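Histone-lysine N-methyltransferase, H3 lysine-9 specific SUVH6 (Arabidopsis thaliana, PDB 6A5K) methylates histone H3 at the H3K9 site using S-adenosylmethionine and, through its SRA domain, probably reads methylated non-CG DNA. Local coordinates at residues S289-T297 with C332-Y343. The protein carries 1 engineered substitution. Residues are numbered along the deposited sequence; the frame is centred on the assembly and turned at random.
Sequences SCCCTTRCT and CGPLCKCPSSCY. With ZN (zinc ion), chain B; ZN (zinc ion), chain C; ZN (zinc ion), chain D.
Cys332 SG bridges two zinc ions, each shared with 289-297: it meets Cys290 SG on one and Cys296 SG on the other. Cys290 and Cys296 also bridge to a third zinc, held with Cys292 and Cys304, closing the triangular Zn3Cys9 cluster of the pre-SET motif. The type I turn Gly333-Cys336 brings in Cys336, whose SG binds the zinc of Cys290 and Cys332 at 2.4 Å, with Cys306 as fourth ligand, and accepts two N-H bonds, from Cys290 N at 3.4 Å (167°) and Gly333 N. Lys337 N bonds to Cys290 O at 3.2 Å, and the extended Lys337 side chain runs alongside Cys291, CD 3.3 Å from Cys291 O. Cys338, just before the turn Pro339-Cys342, and Cys342, its last residue, complete the zinc site that Cys296 and Cys332 share; Cys342 SG sits anti to its own N (chi1 176°) and takes a weak bond from Cys296 N. Pro339 CD packs on Thr293 O at 3.4 Å. Ser341 O touches Arg295 CD and holds a water weakly linked to Arg295 NH2. Arg295, bent at chi3, lays CD over one face of the Tyr343 ring, 4.2 Å from the centroid, a CH-pi contact; guanidinium and ring planes are 32° apart. Replacing Tyr343 by an alanine would probably leave the outer Arg295 chain without this face and freer to turn, and remove the stacking partner of Phe318. N-H donors to sulfur probably temper the cluster's negative charge, and metal bonds, with few backbone hydrogen bonds, probably do much to hold two segments lacking helix or strand.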
ATOM      1  N   SER A 289     -18.532 -21.054  16.157  1.00 37.11           N
ATOM      2  CA  SER A 289     -19.055 -20.290  15.030  1.00 38.17           C
ATOM      3  C   SER A 289     -20.205 -19.384  15.461  1.00 36.80           C
ATOM      4  O   SER A 289     -20.744 -19.531  16.558  1.00 41.33           O
ATOM      5  CB  SER A 289     -19.503 -21.232  13.917  1.00 42.28           C
ATOM      6  OG  SER A 289     -20.452 -22.164  14.398  1.00 48.90           O
ATOM      7  N   CYS A 290     -20.573 -18.443  14.596  1.00 34.33           N
ATOM      8  CA  CYS A 290     -21.640 -17.494  14.896  1.00 34.16           C
ATOM      9  C   CYS A 290     -22.930 -17.905  14.196  1.00 39.51           C
ATOM     10  O   CYS A 290     -22.902 -18.676  13.237  1.00 39.94           O
ATOM     11  CB  CYS A 290     -21.239 -16.074  14.484  1.00 29.51           C
ATOM     12  SG  CYS A 290     -21.209 -15.768  12.706  1.00 29.99           S
ATOM     13  N   CYS A 291     -24.059 -17.386  14.672  1.00 41.91           N
ATOM     14  CA  CYS A 291     -25.360 -17.777  14.139  1.00 43.40           C
ATOM     15  C   CYS A 291     -25.982 -16.709  13.238  1.00 43.76           C
ATOM     16  O   CYS A 291     -27.165 -16.780  12.901  1.00 43.64           O
ATOM     17  CB  CYS A 291     -26.319 -18.120  15.286  1.00 46.80           C
ATOM     18  SG  CYS A 291     -26.520 -16.827  16.532  1.00100.33           S
ATOM     19  N   CYS A 292     -25.178 -15.732  12.839  1.00 38.70           N
ATOM     20  CA  CYS A 292     -25.650 -14.651  11.980  1.00 42.06           C
ATOM     21  C   CYS A 292     -25.986 -15.155  10.586  1.00 46.09           C
ATOM     22  O   CYS A 292     -25.203 -15.879   9.985  1.00 46.94           O
ATOM     23  CB  CYS A 292     -24.594 -13.545  11.895  1.00 38.07           C
ATOM     24  SG  CYS A 292     -24.079 -12.931  13.498  1.00 32.18           S
ATOM     25  N   THR A 293     -27.151 -14.769  10.072  1.00 44.77           N
ATOM     26  CA  THR A 293     -27.549 -15.187   8.733  1.00 48.17           C
ATOM     27  C   THR A 293     -27.188 -14.123   7.707  1.00 51.94           C
ATOM     28  O   THR A 293     -27.060 -14.416   6.520  1.00 60.74           O
ATOM     29  CB  THR A 293     -29.061 -15.496   8.649  1.00 48.57           C
ATOM     30  OG1 THR A 293     -29.815 -14.337   9.023  1.00 44.60           O
ATOM     31  CG2 THR A 293     -29.416 -16.640   9.576  1.00 44.15           C
ATOM     32  N   THR A 294     -27.019 -12.889   8.172  1.00 49.43           N
ATOM     33  CA  THR A 294     -26.575 -11.805   7.309  1.00 43.72           C
ATOM     34  C   THR A 294     -25.110 -11.484   7.601  1.00 41.57           C
ATOM     35  O   THR A 294     -24.488 -12.113   8.460  1.00 34.90           O
ATOM     36  CB  THR A 294     -27.432 -10.532   7.489  1.00 44.94           C
ATOM     37  OG1 THR A 294     -27.165  -9.943   8.766  1.00 44.16           O
ATOM     38  CG2 THR A 294     -28.916 -10.860   7.383  1.00 49.32           C
ATOM     39  N   ARG A 295     -24.561 -10.493   6.927  1.00 37.47           N
ATOM     40  CA  ARG A 295     -23.190 -10.083   7.154  1.00 34.80           C
ATOM     41  C   ARG A 295     -22.995  -9.544   8.585  1.00 36.00           C
ATOM     42  O   ARG A 295     -23.758  -8.747   9.042  1.00 33.91           O
ATOM     43  CB  ARG A 295     -22.774  -9.092   6.056  1.00 36.37           C
ATOM     44  CG  ARG A 295     -22.619  -9.699   4.670  1.00 37.20           C
ATOM     45  CD  ARG A 295     -22.297  -8.667   3.595  1.00 41.87           C
ATOM     46  NE  ARG A 295     -23.119  -7.485   3.726  1.00 48.32           N
ATOM     47  CZ  ARG A 295     -23.182  -6.535   2.806  1.00 57.02           C
ATOM     48  NH1 ARG A 295     -23.992  -5.502   2.957  1.00 59.04           N
ATOM     49  NH2 ARG A 295     -22.426  -6.622   1.728  1.00 58.46           N
ATOM     50  N   CYS A 296     -21.925  -9.948   9.268  1.00 32.76           N
ATOM     51  CA  CYS A 296     -21.648  -9.485  10.637  1.00 30.63           C
ATOM     52  C   CYS A 296     -21.170  -8.084  10.789  1.00 26.41           C
ATOM     53  O   CYS A 296     -20.324  -7.684  10.104  1.00 28.55           O
ATOM     54  CB  CYS A 296     -20.766 -10.588  11.301  1.00 28.46           C
ATOM     55  SG  CYS A 296     -21.187 -12.340  10.971  1.00 28.59           S
ATOM     56  N   THR A 297     -21.760  -7.401  11.741  1.00 30.16           N
ATOM     57  CA  THR A 297     -21.530  -6.006  12.032  1.00 27.42           C
ATOM     58  C   THR A 297     -21.495  -5.730  13.559  1.00 30.07           C
ATOM     59  O   THR A 297     -21.968  -6.497  14.311  1.00 30.20           O
ATOM     60  CB  THR A 297     -22.597  -5.080  11.310  1.00 33.24           C
ATOM     61  OG1 THR A 297     -23.849  -5.204  11.936  1.00 37.07           O
ATOM     62  CG2 THR A 297     -22.793  -5.315   9.760  1.00 31.68           C
ATOM     63  N   CYS A 332     -14.743 -15.046  10.406  1.00 19.46           N
ATOM     64  CA  CYS A 332     -15.764 -16.075  10.490  1.00 22.94           C
ATOM     65  C   CYS A 332     -15.259 -17.350   9.823  1.00 25.70           C
ATOM     66  O   CYS A 332     -14.451 -17.297   8.886  1.00 24.40           O
ATOM     67  CB  CYS A 332     -17.067 -15.590   9.859  1.00 22.78           C
ATOM     68  SG  CYS A 332     -17.902 -14.405  10.910  1.00 22.87           S
ATOM     69  N   GLY A 333     -15.723 -18.490  10.325  1.00 25.49           N
ATOM     70  CA  GLY A 333     -15.210 -19.775   9.894  1.00 28.61           C
ATOM     71  C   GLY A 333     -16.184 -20.573   9.045  1.00 33.70           C
ATOM     72  O   GLY A 333     -17.229 -20.062   8.643  1.00 34.00           O
ATOM     73  N   PRO A 334     -15.834 -21.836   8.765  1.00 33.01           N
ATOM     74  CA  PRO A 334     -16.600 -22.744   7.902  1.00 37.12           C
ATOM     75  C   PRO A 334     -18.035 -22.982   8.375  1.00 37.59           C
ATOM     76  O   PRO A 334     -18.913 -23.185   7.542  1.00 39.47           O
ATOM     77  CB  PRO A 334     -15.798 -24.050   7.965  1.00 35.45           C
ATOM     78  CG  PRO A 334     -14.426 -23.640   8.363  1.00 37.24           C
ATOM     79  CD  PRO A 334     -14.600 -22.463   9.269  1.00 32.03           C
ATOM     80  N   LEU A 335     -18.273 -22.960   9.682  1.00 33.56           N
ATOM     81  CA  LEU A 335     -19.604 -23.270  10.199  1.00 38.77           C
ATOM     82  C   LEU A 335     -20.411 -22.030  10.584  1.00 38.88           C
ATOM     83  O   LEU A 335     -21.530 -22.152  11.089  1.00 38.13           O
ATOM     84  CB  LEU A 335     -19.504 -24.206  11.406  1.00 40.91           C
ATOM     85  CG  LEU A 335     -18.919 -25.600  11.168  1.00 43.46           C
ATOM     86  CD1 LEU A 335     -19.325 -26.545  12.297  1.00 46.49           C
ATOM     87  CD2 LEU A 335     -19.343 -26.154   9.818  1.00 43.12           C
ATOM     88  N   CYS A 336     -19.851 -20.843  10.359  1.00 36.63           N
ATOM     89  CA  CYS A 336     -20.593 -19.604  10.590  1.00 36.19           C
ATOM     90  C   CYS A 336     -21.738 -19.493   9.583  1.00 40.27           C
ATOM     91  O   CYS A 336     -21.548 -19.746   8.395  1.00 37.51           O
ATOM     92  CB  CYS A 336     -19.676 -18.380  10.485  1.00 31.69           C
ATOM     93  SG  CYS A 336     -18.539 -18.131  11.879  1.00 28.05           S
ATOM     94  N   LYS A 337     -22.923 -19.105  10.051  1.00 38.99           N
ATOM     95  CA  LYS A 337     -24.110 -19.090   9.198  1.00 43.99           C
ATOM     96  C   LYS A 337     -24.090 -17.929   8.205  1.00 39.97           C
ATOM     97  O   LYS A 337     -24.922 -17.865   7.303  1.00 37.77           O
ATOM     98  CB  LYS A 337     -25.389 -19.006  10.043  1.00 46.08           C
ATOM     99  CG  LYS A 337     -25.545 -20.060  11.129  1.00 50.61           C
ATOM    100  CD  LYS A 337     -26.903 -19.901  11.805  1.00 56.68           C
ATOM    101  CE  LYS A 337     -27.270 -21.083  12.688  1.00 60.15           C
ATOM    102  NZ  LYS A 337     -28.580 -20.850  13.368  1.00 61.38           N
ATOM    103  N   CYS A 338     -23.159 -16.997   8.392  1.00 33.24           N
ATOM    104  CA  CYS A 338     -23.090 -15.794   7.568  1.00 30.63           C
ATOM    105  C   CYS A 338     -22.664 -16.100   6.130  1.00 33.32           C
ATOM    106  O   CYS A 338     -21.995 -17.100   5.874  1.00 30.96           O
ATOM    107  CB  CYS A 338     -22.124 -14.791   8.203  1.00 28.84           C
ATOM    108  SG  CYS A 338     -20.470 -15.467   8.410  1.00 31.01           S
ATOM    109  N   PRO A 339     -23.050 -15.232   5.183  1.00 34.46           N
ATOM    110  CA  PRO A 339     -22.662 -15.471   3.790  1.00 37.42           C
ATOM    111  C   PRO A 339     -21.168 -15.263   3.534  1.00 39.16           C
ATOM    112  O   PRO A 339     -20.445 -14.714   4.377  1.00 34.17           O
ATOM    113  CB  PRO A 339     -23.496 -14.445   3.016  1.00 38.51           C
ATOM    114  CG  PRO A 339     -23.763 -13.359   4.002  1.00 38.66           C
ATOM    115  CD  PRO A 339     -23.925 -14.053   5.319  1.00 36.12           C
ATOM    116  N   SER A 340     -20.720 -15.709   2.366  1.00 37.39           N
ATOM    117  CA  SER A 340     -19.335 -15.549   1.936  1.00 35.92           C
ATOM    118  C   SER A 340     -18.912 -14.084   1.913  1.00 31.41           C
ATOM    119  O   SER A 340     -17.740 -13.757   2.116  1.00 27.73           O
ATOM    120  CB  SER A 340     -19.144 -16.169   0.551  1.00 45.71           C
ATOM    121  OG  SER A 340     -17.982 -15.665  -0.082  1.00 50.96           O
ATOM    122  N   SER A 341     -19.878 -13.205   1.669  1.00 29.76           N
ATOM    123  CA  SER A 341     -19.612 -11.779   1.557  1.00 30.86           C
ATOM    124  C   SER A 341     -19.444 -11.110   2.919  1.00 27.76           C
ATOM    125  O   SER A 341     -19.271  -9.894   2.995  1.00 22.86           O
ATOM    126  CB  SER A 341     -20.739 -11.096   0.784  1.00 34.97           C
ATOM    127  OG  SER A 341     -21.988 -11.323   1.417  1.00 36.36           O
ATOM    128  N   CYS A 342     -19.511 -11.901   3.986  1.00 27.39           N
ATOM    129  CA  CYS A 342     -19.397 -11.371   5.342  1.00 27.50           C
ATOM    130  C   CYS A 342     -18.181 -10.476   5.490  1.00 23.36           C
ATOM    131  O   CYS A 342     -17.098 -10.803   5.007  1.00 23.11           O
ATOM    132  CB  CYS A 342     -19.316 -12.495   6.376  1.00 24.14           C
ATOM    133  SG  CYS A 342     -19.047 -11.860   8.056  1.00 22.76           S
ATOM    134  N   TYR A 343     -18.370  -9.350   6.166  1.00 25.36           N
ATOM    135  CA  TYR A 343     -17.295  -8.382   6.370  1.00 22.02           C
ATOM    136  C   TYR A 343     -16.122  -8.999   7.131  1.00 21.89           C
ATOM    137  O   TYR A 343     -14.987  -8.523   7.046  1.00 21.42           O
ATOM    138  CB  TYR A 343     -17.841  -7.158   7.104  1.00 21.78           C
ATOM    139  CG  TYR A 343     -18.922  -6.437   6.320  1.00 25.10           C
ATOM    140  CD1 TYR A 343     -18.707  -6.051   5.003  1.00 24.47           C
ATOM    141  CD2 TYR A 343     -20.162  -6.160   6.891  1.00 25.86           C
ATOM    142  CE1 TYR A 343     -19.691  -5.391   4.275  1.00 23.55           C
ATOM    143  CE2 TYR A 343     -21.152  -5.497   6.172  1.00 28.60           C
ATOM    144  CZ  TYR A 343     -20.905  -5.119   4.866  1.00 24.12           C
ATOM    145  OH  TYR A 343     -21.872  -4.467   4.147  1.00 30.26           O
TER
HETATM  146 ZN    ZN B 801     -18.820 -15.898  12.559  1.00 33.28          ZN
HETATM  147 ZN    ZN C 802     -19.728 -13.598   9.571  1.00 32.52          ZN
HETATM  148 ZN    ZN D 803     -21.612 -13.283  13.041  1.00 34.14          ZN
HETATM  149  O   HOH W   1     -19.138  -7.648   1.557  1.00 33.63           O